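Local coordinates for beta-ketoacyl-[acyl-carrier-protein] synthase FabY (Pseudomonas aeruginosa, PDB 4CW4) that catalyses the condensation of acetyl-CoA with malonyl-ACP, releasing carbon dioxide and making the beta-acetoacetyl-ACP primer that initiates fatty acid biosynthesis, at residues H386-D397 with G542-P552; D428-H439 with K528-K538. All coordinates share one frame; numbering follows the deposited sequence.

Interaction 1: residues H386-D397 with G542-P552; sequences HGAVTDVFINAD and GNNASGVVLSP
Ala-388 and Leu-550 exchange both backbone bonds of a hydrogen-bonded pair, and Phe-393 with Ser-546 does the same further along, so strands 387-394 and 543-550 run antiparallel, their axes at 147°. Between the two pairs the spacing slips by a residue: Thr-390 N donates to Val-548 O at 3.3 Å, whereas Val-548 N donates to Asp-391 O at 2.9 Å. Two residues facing one fit a classic beta bulge. Arg-633 of the second subunit hydrogen-bonds Thr-390 O there and forms a salt bridge with Asp-391 OD2.

Side-chain packing follows the bulge. Thr-390 OG1 lies between its own backbone N and carbonyl carbon (chi1 48°), with CG2 anti to the carbonyl carbon, which sends OG1 to Val-548 CG1 at 3.4 Å and CG2 to an apolar contact with Leu-550 CD1 at 3.6 Å. On the face bearing Val-389, Val-392 and Ile-394, Ala-545 CB lies 3.9 Å from Ile-394 CG1, and helix 288-301 packs against this side.

Polar side chains close the far end. Asn-544 ND2 gives one bond to Asn-395 O at 2.9 Å, only 8° out of its amide plane, and another to Asp-397 OD1 at 2.8 Å, which it reaches from above the carboxylate plane. A water bonds to both Asp-397 OD2 and Asn-544 OD1. Lys-400 forms a salt bridge with Asp-397, and Gly-409 N also donates to OD1.

Two different acceptors for one amide nitrogen fix the rotation of the Asn-544 side chain, and the several donors around the buried Asp-397 would be expected to favour its ionised form.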
loop_
_atom_site.group_PDB
_atom_site.type_symbol
_atom_site.label_atom_id
_atom_site.label_comp_id
_atom_site.label_asym_id
_atom_site.label_seq_id
_atom_site.Cartn_x
_atom_site.Cartn_y
_atom_site.Cartn_z
ATOM N N HIS A 386 -5.978 25.209 -11.918
ATOM C CA HIS A 386 -5.328 25.669 -10.701
ATOM C C HIS A 386 -3.825 25.450 -10.750
ATOM O O HIS A 386 -3.094 25.887 -9.867
ATOM C CB HIS A 386 -5.964 24.989 -9.492
ATOM C CG HIS A 386 -7.438 25.216 -9.409
ATOM N ND1 HIS A 386 -7.971 26.416 -9.007
ATOM C CD2 HIS A 386 -8.492 24.417 -9.706
ATOM C CE1 HIS A 386 -9.292 26.351 -9.055
ATOM N NE2 HIS A 386 -9.637 25.149 -9.472
ATOM N N GLY A 387 -3.380 24.761 -11.800
ATOM C CA GLY A 387 -1.989 24.436 -12.009
ATOM C C GLY A 387 -1.901 23.263 -12.977
ATOM O O GLY A 387 -2.923 22.740 -13.418
ATOM N N ALA A 388 -0.686 22.829 -13.279
ATOM C CA ALA A 388 -0.460 21.617 -14.076
ATOM C C ALA A 388 0.675 20.828 -13.442
ATOM O O ALA A 388 1.550 21.397 -12.795
ATOM C CB ALA A 388 -0.116 21.963 -15.513
ATOM N N VAL A 389 0.649 19.517 -13.587
ATOM C CA VAL A 389 1.699 18.697 -13.039
ATOM C C VAL A 389 2.358 17.918 -14.174
ATOM O O VAL A 389 1.690 17.200 -14.896
ATOM C CB VAL A 389 1.169 17.746 -11.968
ATOM C CG1 VAL A 389 2.295 16.911 -11.474
ATOM C CG2 VAL A 389 0.585 18.522 -10.809
ATOM N N THR A 390 3.668 18.092 -14.330
ATOM C CA THR A 390 4.379 17.583 -15.498
ATOM C C THR A 390 5.241 16.362 -15.216
ATOM O O THR A 390 5.500 15.581 -16.119
ATOM C CB THR A 390 5.240 18.672 -16.144
ATOM O OG1 THR A 390 5.993 19.339 -15.148
ATOM C CG2 THR A 390 4.373 19.696 -16.867
ATOM N N ASP A 391 5.692 16.185 -13.985
ATOM C CA ASP A 391 6.564 15.071 -13.666
ATOM C C ASP A 391 6.613 14.856 -12.179
ATOM O O ASP A 391 6.513 15.816 -11.389
ATOM C CB ASP A 391 8.004 15.330 -14.117
ATOM C CG ASP A 391 8.292 14.866 -15.552
ATOM O OD1 ASP A 391 8.070 13.671 -15.904
ATOM O OD2 ASP A 391 8.746 15.720 -16.330
ATOM N N VAL A 392 6.822 13.595 -11.818
ATOM C CA VAL A 392 7.288 13.208 -10.504
ATOM C C VAL A 392 8.412 12.218 -10.702
ATOM O O VAL A 392 8.279 11.250 -11.460
ATOM C CB VAL A 392 6.173 12.532 -9.669
ATOM C CG1 VAL A 392 6.736 11.909 -8.374
ATOM C CG2 VAL A 392 5.061 13.539 -9.343
ATOM N N PHE A 393 9.515 12.464 -10.020
ATOM C CA PHE A 393 10.653 11.557 -10.039
ATOM C C PHE A 393 10.846 10.915 -8.683
ATOM O O PHE A 393 10.765 11.570 -7.641
ATOM C CB PHE A 393 11.899 12.300 -10.491
ATOM C CG PHE A 393 11.784 12.818 -11.899
ATOM C CD1 PHE A 393 11.789 11.950 -12.979
ATOM C CD2 PHE A 393 11.617 14.164 -12.136
ATOM C CE1 PHE A 393 11.635 12.436 -14.267
ATOM C CE2 PHE A 393 11.470 14.649 -13.420
ATOM C CZ PHE A 393 11.494 13.785 -14.487
ATOM N N ILE A 394 11.087 9.610 -8.722
ATOM C CA ILE A 394 11.210 8.779 -7.549
ATOM C C ILE A 394 12.509 7.986 -7.651
ATOM O O ILE A 394 12.767 7.341 -8.665
ATOM C CB ILE A 394 10.028 7.788 -7.474
ATOM C CG1 ILE A 394 8.717 8.548 -7.210
ATOM C CG2 ILE A 394 10.271 6.725 -6.411
ATOM C CD1 ILE A 394 7.436 7.707 -7.380
ATOM N N ASN A 395 13.315 8.030 -6.605
ATOM C CA ASN A 395 14.591 7.320 -6.562
ATOM C C ASN A 395 14.859 6.832 -5.148
ATOM O O ASN A 395 14.719 7.590 -4.182
ATOM C CB ASN A 395 15.745 8.233 -6.989
ATOM C CG ASN A 395 15.661 8.618 -8.450
ATOM O OD1 ASN A 395 15.054 9.647 -8.802
ATOM N ND2 ASN A 395 16.248 7.789 -9.316
ATOM N N ALA A 396 15.273 5.572 -5.037
ATOM C CA ALA A 396 15.638 4.973 -3.758
ATOM C C ALA A 396 17.084 5.360 -3.408
ATOM O O ALA A 396 17.711 6.165 -4.103
ATOM C CB ALA A 396 15.449 3.455 -3.804
ATOM N N ASP A 397 17.607 4.797 -2.327
ATOM C CA ASP A 397 18.843 5.277 -1.724
ATOM C C ASP A 397 20.053 4.384 -2.000
ATOM O O ASP A 397 21.145 4.693 -1.559
ATOM C CB ASP A 397 18.670 5.350 -0.203
ATOM C CG ASP A 397 17.861 6.543 0.255
ATOM O OD1 ASP A 397 17.683 7.528 -0.506
ATOM O OD2 ASP A 397 17.408 6.495 1.426
ATOM N N GLY A 542 14.088 4.337 2.244
ATOM C CA GLY A 542 14.727 4.730 0.998
ATOM C C GLY A 542 13.702 5.183 -0.018
ATOM O O GLY A 542 13.755 4.805 -1.178
ATOM N N ASN A 543 12.764 6.008 0.436
ATOM C CA ASN A 543 11.727 6.555 -0.415
ATOM C C ASN A 543 11.925 8.049 -0.586
ATOM O O ASN A 543 11.990 8.775 0.391
ATOM C CB ASN A 543 10.351 6.211 0.176
ATOM C CG ASN A 543 9.988 4.749 -0.050
ATOM O OD1 ASN A 543 9.726 4.337 -1.182
ATOM N ND2 ASN A 543 10.002 3.951 1.009
ATOM N N ASN A 544 12.068 8.493 -1.830
ATOM C CA ASN A 544 12.270 9.910 -2.134
ATOM C C ASN A 544 11.470 10.259 -3.367
ATOM O O ASN A 544 11.395 9.467 -4.303
ATOM C CB ASN A 544 13.743 10.225 -2.433
ATOM C CG ASN A 544 14.685 9.738 -1.348
ATOM O OD1 ASN A 544 14.902 10.412 -0.337
ATOM N ND2 ASN A 544 15.254 8.558 -1.551
ATOM N N ALA A 545 10.906 11.462 -3.395
ATOM C CA ALA A 545 10.193 11.920 -4.580
ATOM C C ALA A 545 10.227 13.418 -4.676
ATOM O O ALA A 545 10.245 14.104 -3.654
ATOM C CB ALA A 545 8.741 11.425 -4.585
ATOM N N SER A 546 10.234 13.911 -5.918
ATOM C CA SER A 546 10.079 15.335 -6.172
ATOM C C SER A 546 9.119 15.539 -7.330
ATOM O O SER A 546 9.200 14.841 -8.346
ATOM C CB SER A 546 11.421 15.997 -6.497
ATOM O OG SER A 546 12.370 15.750 -5.485
ATOM N N GLY A 547 8.183 16.466 -7.155
ATOM C CA GLY A 547 7.203 16.780 -8.180
ATOM C C GLY A 547 7.339 18.182 -8.738
ATOM O O GLY A 547 7.781 19.098 -8.029
ATOM N N VAL A 548 6.914 18.354 -9.986
ATOM C CA VAL A 548 6.947 19.646 -10.667
ATOM C C VAL A 548 5.523 20.130 -10.915
ATOM O O VAL A 548 4.724 19.450 -11.566
ATOM C CB VAL A 548 7.697 19.540 -12.016
ATOM C CG1 VAL A 548 7.768 20.904 -12.692
ATOM C CG2 VAL A 548 9.089 18.987 -11.805
ATOM N N VAL A 549 5.217 21.316 -10.401
ATOM C CA VAL A 549 3.903 21.923 -10.563
ATOM C C VAL A 549 4.070 23.277 -11.242
ATOM O O VAL A 549 4.890 24.089 -10.821
ATOM C CB VAL A 549 3.198 22.139 -9.192
ATOM C CG1 VAL A 549 1.728 22.503 -9.398
ATOM C CG2 VAL A 549 3.351 20.928 -8.289
ATOM N N LEU A 550 3.300 23.494 -12.300
ATOM C CA LEU A 550 3.295 24.744 -13.051
ATOM C C LEU A 550 2.087 25.576 -12.661
ATOM O O LEU A 550 1.024 25.033 -12.366
ATOM C CB LEU A 550 3.229 24.467 -14.554
ATOM C CG LEU A 550 4.228 23.453 -15.120
ATOM C CD1 LEU A 550 4.024 23.310 -16.632
ATOM C CD2 LEU A 550 5.658 23.868 -14.781
ATOM N N SER A 551 2.244 26.900 -12.664
ATOM C CA SER A 551 1.160 27.798 -12.322
ATOM C C SER A 551 0.047 27.784 -13.363
ATOM O O SER A 551 0.262 27.384 -14.515
ATOM C CB SER A 551 1.687 29.244 -12.244
ATOM O OG SER A 551 2.053 29.676 -13.543
ATOM N N PRO A 552 -1.129 28.313 -12.982
ATOM C CA PRO A 552 -2.163 28.540 -13.994
ATOM C C PRO A 552 -1.694 29.381 -15.183
ATOM O O PRO A 552 -2.074 29.068 -16.316
ATOM C CB PRO A 552 -3.261 29.244 -13.211
ATOM C CG PRO A 552 -3.111 28.717 -11.832
ATOM C CD PRO A 552 -1.635 28.562 -11.620
HETATM O O HOH W 1 16.118 9.028 1.741
#

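Interaction 2: residues D428-H439 with K528-K538; sequences DTVRHASFVHAH and KPLEVCFINSK
Cys-533 reaches across to two aromatic rings of the neighbouring strand. Its SG sits over one face of Phe-435, 3.8 Å from the ring centroid and 21° off the normal, and also lies at the edge of the His-437 ring. Phe-435 has CG between its backbone N and carbonyl carbon (chi1 68°), which turns the ring toward Cys-533; Leu-530 CD1 adds a contact at 3.7 Å to Phe-435 CD1. On the other face, Ser-434 OG meets the Phe-534 ring edge, 3.5 Å from CE2. That hydroxyl donates to Val-430 O and is also bonded by Trp-466 NE1.

His-439 CE1 lies 3.1 Å from Lys-538 O, and a water bonds both His-439 ND1 and Ser-537 OG.

Backbone bonds alternate between parallel strands whose axes lie 20° apart: Phe-435 N to Val-532 O, Phe-534 N to Phe-435 O, His-437 N to Phe-534 O, Asn-536 N to His-437 O. Ala-433 O starts the pairing by accepting from both Glu-531 N (2.8 Å) and Val-532 N (3.2 Å).

At the exposed end, the extended Lys-528 chain passes Ala-433 CB and puts NZ 3.3 Å from Asp-428 OD2, a salt bridge.

Helix 409-425 covers Val-430 and Phe-534, helix 482-496 packs on Phe-435 and His-437, and strand 466-469 pairs with the other edge of 434-437. Just past strand 434-437, the backbone N of His-439, a predicted active-site residue, is hydrogen-bonded to Glu-450 OE2.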
loop_
_atom_site.group_PDB
_atom_site.type_symbol
_atom_site.label_atom_id
_atom_site.label_comp_id
_atom_site.label_asym_id
_atom_site.label_seq_id
_atom_site.Cartn_x
_atom_site.Cartn_y
_atom_site.Cartn_z
ATOM N N ASP A 428 15.683 30.653 -17.140
ATOM C CA ASP A 428 15.408 31.927 -16.474
ATOM C C ASP A 428 14.233 31.798 -15.515
ATOM O O ASP A 428 14.297 32.267 -14.375
ATOM C CB ASP A 428 15.136 33.030 -17.495
ATOM C CG ASP A 428 14.869 34.374 -16.837
ATOM O OD1 ASP A 428 15.828 34.971 -16.318
ATOM O OD2 ASP A 428 13.700 34.817 -16.823
ATOM N N THR A 429 13.161 31.154 -15.967
ATOM C CA THR A 429 11.980 30.987 -15.117
ATOM C C THR A 429 12.290 30.100 -13.906
ATOM O O THR A 429 11.835 30.363 -12.812
ATOM C CB THR A 429 10.782 30.450 -15.919
ATOM O OG1 THR A 429 10.383 31.436 -16.873
ATOM C CG2 THR A 429 9.602 30.163 -15.004
ATOM N N VAL A 430 13.072 29.053 -14.100
ATOM C CA VAL A 430 13.489 28.240 -12.967
ATOM C C VAL A 430 14.358 29.056 -11.997
ATOM O O VAL A 430 14.176 28.989 -10.783
ATOM C CB VAL A 430 14.212 26.972 -13.432
ATOM C CG1 VAL A 430 14.889 26.253 -12.251
ATOM C CG2 VAL A 430 13.224 26.029 -14.105
ATOM N N ARG A 431 15.275 29.856 -12.534
ATOM C CA ARG A 431 16.182 30.613 -11.689
ATOM C C ARG A 431 15.516 31.731 -10.918
ATOM O O ARG A 431 15.953 32.046 -9.826
ATOM C CB ARG A 431 17.341 31.187 -12.508
ATOM C CG ARG A 431 18.358 30.128 -12.888
ATOM C CD ARG A 431 19.394 30.680 -13.869
ATOM N NE ARG A 431 20.426 29.682 -14.131
ATOM C CZ ARG A 431 21.304 29.748 -15.126
ATOM N NH1 ARG A 431 21.298 30.777 -15.978
ATOM N NH2 ARG A 431 22.193 28.779 -15.274
ATOM N N HIS A 432 14.482 32.349 -11.479
ATOM C CA HIS A 432 13.930 33.556 -10.882
ATOM C C HIS A 432 12.451 33.510 -10.554
ATOM O O HIS A 432 11.930 34.446 -9.958
ATOM C CB HIS A 432 14.225 34.742 -11.804
ATOM C CG HIS A 432 15.679 34.932 -12.069
ATOM N ND1 HIS A 432 16.556 35.368 -11.100
ATOM C CD2 HIS A 432 16.422 34.704 -13.177
ATOM C CE1 HIS A 432 17.773 35.429 -11.610
ATOM N NE2 HIS A 432 17.720 35.026 -12.865
ATOM N N ALA A 433 11.784 32.411 -10.888
ATOM C CA ALA A 433 10.358 32.297 -10.630
ATOM C C ALA A 433 9.971 30.888 -10.213
ATOM O O ALA A 433 8.878 30.423 -10.533
ATOM C CB ALA A 433 9.566 32.728 -11.846
ATOM N N SER A 434 10.857 30.219 -9.478
ATOM C CA SER A 434 10.513 28.920 -8.899
ATOM C C SER A 434 10.754 28.923 -7.395
ATOM O O SER A 434 11.544 29.718 -6.888
ATOM C CB SER A 434 11.264 27.759 -9.585
ATOM O OG SER A 434 12.591 27.646 -9.130
ATOM N N PHE A 435 10.051 28.038 -6.693
ATOM C CA PHE A 435 10.221 27.869 -5.255
ATOM C C PHE A 435 10.127 26.390 -4.902
ATOM O O PHE A 435 9.674 25.564 -5.706
ATOM C CB PHE A 435 9.240 28.743 -4.450
ATOM C CG PHE A 435 7.773 28.348 -4.545
ATOM C CD1 PHE A 435 7.047 28.512 -5.721
ATOM C CD2 PHE A 435 7.103 27.881 -3.417
ATOM C CE1 PHE A 435 5.687 28.179 -5.774
ATOM C CE2 PHE A 435 5.758 27.543 -3.473
ATOM C CZ PHE A 435 5.054 27.699 -4.653
ATOM N N VAL A 436 10.583 26.070 -3.697
ATOM C CA VAL A 436 10.606 24.700 -3.219
ATOM C C VAL A 436 9.693 24.563 -2.012
ATOM O O VAL A 436 9.787 25.312 -1.037
ATOM C CB VAL A 436 12.031 24.273 -2.796
ATOM C CG1 VAL A 436 12.033 22.830 -2.248
ATOM C CG2 VAL A 436 13.022 24.419 -3.942
ATOM N N HIS A 437 8.780 23.611 -2.096
ATOM C CA HIS A 437 8.063 23.114 -0.931
ATOM C C HIS A 437 8.929 22.024 -0.335
ATOM O O HIS A 437 8.906 20.863 -0.772
ATOM C CB HIS A 437 6.665 22.611 -1.306
ATOM C CG HIS A 437 5.587 23.526 -0.831
ATOM N ND1 HIS A 437 5.132 23.496 0.465
ATOM C CD2 HIS A 437 4.935 24.549 -1.445
ATOM C CE1 HIS A 437 4.238 24.454 0.633
ATOM N NE2 HIS A 437 4.097 25.104 -0.514
ATOM N N ALA A 438 9.717 22.418 0.659
ATOM C CA ALA A 438 10.657 21.516 1.276
ATOM C C ALA A 438 9.928 20.462 2.064
ATOM O O ALA A 438 8.868 20.703 2.622
ATOM C CB ALA A 438 11.585 22.261 2.198
ATOM N N HIS A 439 10.542 19.298 2.121
ATOM C CA HIS A 439 10.059 18.225 2.963
ATOM C C HIS A 439 9.942 18.759 4.390
ATOM O O HIS A 439 8.907 18.614 5.022
ATOM C CB HIS A 439 11.001 17.035 2.900
ATOM C CG HIS A 439 10.567 15.894 3.754
ATOM N ND1 HIS A 439 9.372 15.235 3.554
ATOM C CD2 HIS A 439 11.157 15.300 4.820
ATOM C CE1 HIS A 439 9.254 14.269 4.450
ATOM N NE2 HIS A 439 10.313 14.301 5.242
ATOM N N LYS A 528 8.300 39.322 -8.837
ATOM C CA LYS A 528 8.043 38.502 -10.012
ATOM C C LYS A 528 7.250 37.263 -9.571
ATOM O O LYS A 528 7.750 36.469 -8.774
ATOM C CB LYS A 528 9.365 38.080 -10.654
ATOM C CG LYS A 528 9.211 37.218 -11.900
ATOM C CD LYS A 528 10.550 36.745 -12.429
ATOM C CE LYS A 528 10.347 35.949 -13.715
ATOM N NZ LYS A 528 11.604 35.421 -14.353
ATOM N N PRO A 529 6.006 37.097 -10.072
ATOM C CA PRO A 529 5.180 35.959 -9.636
ATOM C C PRO A 529 5.889 34.622 -9.792
ATOM O O PRO A 529 6.584 34.395 -10.772
ATOM C CB PRO A 529 3.973 36.012 -10.572
ATOM C CG PRO A 529 3.908 37.441 -11.040
ATOM C CD PRO A 529 5.313 37.947 -11.062
ATOM N N LEU A 530 5.706 33.747 -8.814
ATOM C CA LEU A 530 6.274 32.412 -8.867
ATOM C C LEU A 530 5.444 31.571 -9.832
ATOM O O LEU A 530 4.211 31.614 -9.800
ATOM C CB LEU A 530 6.307 31.815 -7.464
ATOM C CG LEU A 530 7.293 32.474 -6.513
ATOM C CD1 LEU A 530 6.942 32.155 -5.066
ATOM C CD2 LEU A 530 8.710 32.059 -6.847
ATOM N N GLU A 531 6.125 30.831 -10.704
ATOM C CA GLU A 531 5.482 30.105 -11.800
ATOM C C GLU A 531 5.644 28.603 -11.693
ATOM O O GLU A 531 4.909 27.874 -12.333
ATOM C CB GLU A 531 6.038 30.544 -13.161
ATOM C CG GLU A 531 6.004 32.054 -13.428
ATOM C CD GLU A 531 4.615 32.616 -13.667
ATOM O OE1 GLU A 531 3.605 31.920 -13.442
ATOM O OE2 GLU A 531 4.539 33.796 -14.073
ATOM N N VAL A 532 6.616 28.157 -10.902
ATOM C CA VAL A 532 6.927 26.741 -10.788
ATOM C C VAL A 532 7.212 26.396 -9.340
ATOM O O VAL A 532 7.947 27.112 -8.675
ATOM C CB VAL A 532 8.167 26.392 -11.609
ATOM C CG1 VAL A 532 8.585 24.910 -11.413
ATOM C CG2 VAL A 532 7.926 26.706 -13.067
ATOM N N CYS A 533 6.631 25.288 -8.864
ATOM C CA CYS A 533 6.958 24.774 -7.542
ATOM C C CYS A 533 7.510 23.360 -7.636
ATOM O O CYS A 533 6.955 22.505 -8.348
ATOM C CB CYS A 533 5.732 24.742 -6.634
ATOM S SG CYS A 533 6.125 24.234 -4.939
ATOM N N PHE A 534 8.595 23.125 -6.905
ATOM C CA PHE A 534 9.140 21.792 -6.713
ATOM C C PHE A 534 8.691 21.284 -5.346
ATOM O O PHE A 534 9.050 21.855 -4.303
ATOM C CB PHE A 534 10.654 21.853 -6.792
ATOM C CG PHE A 534 11.144 22.386 -8.109
ATOM C CD1 PHE A 534 11.101 21.598 -9.232
ATOM C CD2 PHE A 534 11.611 23.679 -8.223
ATOM C CE1 PHE A 534 11.531 22.067 -10.441
ATOM C CE2 PHE A 534 12.034 24.161 -9.436
ATOM C CZ PHE A 534 11.995 23.356 -10.549
ATOM N N ILE A 535 7.887 20.223 -5.365
ATOM C CA ILE A 535 7.416 19.571 -4.145
ATOM C C ILE A 535 8.417 18.473 -3.781
ATOM O O ILE A 535 8.655 17.570 -4.592
ATOM C CB ILE A 535 6.039 18.911 -4.358
ATOM C CG1 ILE A 535 5.010 19.876 -4.965
ATOM C CG2 ILE A 535 5.529 18.335 -3.049
ATOM C CD1 ILE A 535 4.709 21.085 -4.177
ATOM N N ASN A 536 9.012 18.554 -2.593
ATOM C CA ASN A 536 10.018 17.593 -2.189
ATOM C C ASN A 536 9.576 16.740 -1.006
ATOM O O ASN A 536 9.003 17.248 -0.034
ATOM C CB ASN A 536 11.335 18.289 -1.849
ATOM C CG ASN A 536 12.505 17.319 -1.891
ATOM O OD1 ASN A 536 12.575 16.457 -2.781
ATOM N ND2 ASN A 536 13.387 17.398 -0.901
ATOM N N SER A 537 9.826 15.443 -1.096
ATOM C CA SER A 537 9.336 14.518 -0.075
ATOM C C SER A 537 10.203 13.281 0.060
ATOM O O SER A 537 10.904 12.841 -0.861
ATOM C CB SER A 537 7.900 14.100 -0.382
ATOM O OG SER A 537 7.276 13.442 0.701
ATOM N N LYS A 538 10.138 12.676 1.240
ATOM C CA LYS A 538 10.948 11.508 1.503
ATOM C C LYS A 538 10.337 10.821 2.671
ATOM O O LYS A 538 9.464 11.352 3.379
ATOM C CB LYS A 538 12.389 11.879 1.871
ATOM C CG LYS A 538 12.858 13.243 1.392
ATOM C CD LYS A 538 13.904 13.825 2.283
ATOM C CE LYS A 538 15.187 13.073 2.235
ATOM N NZ LYS A 538 16.342 14.011 2.173
HETATM O O HOH W 2 6.807 15.533 2.383
#

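In the fold
Strands 387-394, 543-550, 532-539 and 434-437 lie side by side in that order, so interactions 1 and 2 are successive steps across one sheet of the thiolase-like fold, their centres 11 Å apart. Two probable hydrogen bonds tie them: Ser-546 OG, also hydrogen-bonded to Thr-413 OG1, to Asn-536 OD1 at 2.8 Å, and Ser-551 OG to Glu-531 OE1 at 2.7 Å. Interaction 2 itself holds His-439, a predicted active-site residue. Its side chain is about 5 Å from that of the inferred active-site Cys-286 and about 4 Å from that of predicted His-477. Asn-544 of interaction 1 stands farther back, its side chain about 8 Å from that of His-439 and about 10 Å from that of Cys-286.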